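Local coordinates for AP endonuclease, family protein 2 (Mycobacterium smegmatis, PDB 5TNV) that binds magnesium in a xylose isomerase-like TIM barrel and may act as an endonuclease, at residues A[240-245]-A[285-290]. Residues are numbered along the deposited sequence; the frame is centred on the assembly and turned at random.
Sequences MYAKVL and IRLALE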
# COMPACT_ATOMS: atom_id res chain seq x y z
N MET A 240 -19.56 -12.98 1.78
CA MET A 240 -19.08 -13.97 2.75
C MET A 240 -19.25 -13.47 4.17
O MET A 240 -19.70 -14.21 5.06
CB MET A 240 -17.60 -14.28 2.50
CG MET A 240 -17.29 -14.91 1.12
SD MET A 240 -15.70 -15.74 1.07
CE MET A 240 -14.55 -14.37 1.04
N TYR A 241 -18.87 -12.22 4.45
CA TYR A 241 -19.00 -11.67 5.79
C TYR A 241 -20.45 -11.58 6.22
O TYR A 241 -20.76 -11.85 7.37
CB TYR A 241 -18.30 -10.32 5.89
CG TYR A 241 -16.84 -10.39 6.28
CD1 TYR A 241 -16.48 -10.89 7.53
CD2 TYR A 241 -15.82 -9.93 5.45
CE1 TYR A 241 -15.18 -10.98 7.94
CE2 TYR A 241 -14.49 -10.01 5.86
CZ TYR A 241 -14.18 -10.52 7.11
OH TYR A 241 -12.88 -10.62 7.59
N ALA A 242 -21.37 -11.22 5.32
CA ALA A 242 -22.77 -11.19 5.71
C ALA A 242 -23.27 -12.55 6.20
O ALA A 242 -24.12 -12.63 7.10
CB ALA A 242 -23.64 -10.69 4.51
N LYS A 243 -22.76 -13.62 5.64
CA LYS A 243 -23.20 -14.93 6.06
C LYS A 243 -22.69 -15.28 7.45
O LYS A 243 -23.42 -15.93 8.19
CB LYS A 243 -22.70 -15.98 5.06
CG LYS A 243 -23.45 -16.12 3.78
CD LYS A 243 -22.86 -17.27 2.96
CE LYS A 243 -23.75 -17.30 1.75
NZ LYS A 243 -23.33 -18.44 0.93
N VAL A 244 -21.43 -14.99 7.72
CA VAL A 244 -20.81 -15.51 8.94
C VAL A 244 -20.83 -14.55 10.12
O VAL A 244 -20.77 -15.01 11.28
CB VAL A 244 -19.38 -16.04 8.69
CG1 VAL A 244 -19.42 -17.25 7.76
CG2 VAL A 244 -18.46 -14.96 8.16
N LEU A 245 -20.92 -13.23 9.90
CA LEU A 245 -20.93 -12.29 11.03
C LEU A 245 -22.03 -12.56 12.05
O LEU A 245 -21.74 -12.36 13.25
CB LEU A 245 -20.94 -10.86 10.53
CG LEU A 245 -19.57 -10.36 10.05
CD1 LEU A 245 -19.74 -9.04 9.31
CD2 LEU A 245 -18.58 -10.22 11.19
N ILE A 285 -16.89 -3.65 9.05
CA ILE A 285 -16.97 -3.43 10.50
C ILE A 285 -18.31 -2.82 10.84
O ILE A 285 -18.96 -3.21 11.81
CB ILE A 285 -15.80 -2.60 11.02
CG1 ILE A 285 -14.49 -3.38 10.93
CG2 ILE A 285 -16.04 -2.10 12.44
CD1 ILE A 285 -13.25 -2.51 11.07
N ARG A 286 -18.80 -1.83 10.04
CA ARG A 286 -20.10 -1.26 10.36
C ARG A 286 -21.19 -2.29 10.23
O ARG A 286 -22.13 -2.31 11.07
CB ARG A 286 -20.40 -0.06 9.45
CG ARG A 286 -19.77 1.24 9.95
CD ARG A 286 -19.84 2.32 8.90
NE ARG A 286 -19.59 3.61 9.54
CZ ARG A 286 -20.45 4.44 10.08
NH1 ARG A 286 -19.98 5.56 10.64
NH2 ARG A 286 -21.74 4.25 10.10
N LEU A 287 -21.14 -3.18 9.25
CA LEU A 287 -22.08 -4.26 9.09
C LEU A 287 -22.06 -5.15 10.33
O LEU A 287 -23.10 -5.54 10.86
CB LEU A 287 -21.78 -5.09 7.83
CG LEU A 287 -22.69 -6.28 7.61
CD1 LEU A 287 -24.13 -5.84 7.43
CD2 LEU A 287 -22.15 -7.10 6.43
N ALA A 288 -20.85 -5.52 10.77
CA ALA A 288 -20.73 -6.35 11.96
C ALA A 288 -21.48 -5.73 13.13
O ALA A 288 -22.24 -6.38 13.82
CB ALA A 288 -19.24 -6.56 12.28
N LEU A 289 -21.24 -4.43 13.36
CA LEU A 289 -21.89 -3.75 14.44
C LEU A 289 -23.40 -3.82 14.29
O LEU A 289 -24.12 -4.05 15.27
CB LEU A 289 -21.42 -2.31 14.56
CG LEU A 289 -20.03 -2.06 14.88
CD1 LEU A 289 -19.70 -0.59 14.90
CD2 LEU A 289 -19.76 -2.61 16.24
N GLU A 290 -23.89 -3.58 13.08
CA GLU A 290 -25.34 -3.60 12.79
C GLU A 290 -25.92 -4.97 13.11
O GLU A 290 -27.05 -5.05 13.59
CB GLU A 290 -25.56 -3.27 11.32
CG GLU A 290 -26.96 -3.44 10.82
CD GLU A 290 -27.07 -3.35 9.29
OE1 GLU A 290 -26.09 -2.96 8.59
OE2 GLU A 290 -28.17 -3.71 8.83
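The phenolic oxygen of Tyr241 takes part in three hydrogen bonds on the side of the contact where strand 251-261 lies, with Tyr281 OH at the start of helix 281-290, the carbonyl oxygen of Pro222 and the indole NE1 of Trp251. Its ring also meets that of Trp251, which touches Ala288 as well, the planes of the two rings about 55° apart. Beside these bonds the two helices touch through leucine methyls set against the alanines, burying 159 Å² in all. Leu245 straddles the methyl of Ala288 with its forked end: CD1 and CD2 of Leu245 both lie 3.9 Å from Ala288 CB. Leu245 CD1 also rests against the opposing backbone, 3.9 Å from Ala288 CA, and the two backbones come closest here, with the CA atoms of Leu245 and Ala288 6.0 Å apart. Nearer the surface the interlock is reversed. Leu287, with CG anti to its backbone N (chi1 178°), extends one branch across the gap. Its CD2 reaches Ala242, 4.2 Å from CA and 4.3 Å from CB of that alanine, and lies 4.2 Å from Leu245 CD1. The small side chains of Ala242 and Ala288 thus each receive a leucine from the other helix, while Leu287 and Leu245 meet between them. Outward lies the exposed Ala242; inward, Leu245 and Ala288 are buried. Pro222 and Trp251, hydrogen-bonded to Tyr241, directly precede the magnesium ligands Asp223 and His252, although the Leu245 side chain is itself about 14 Å from the ion. Helices 237-244 and 281-290 come after strands 218-221 and 251-261 in the chain, with short helix 225-228 and antiparallel strand 266-272 inserted, and their packing is that of successive outer helices in the beta/alpha wall of a TIM barrel.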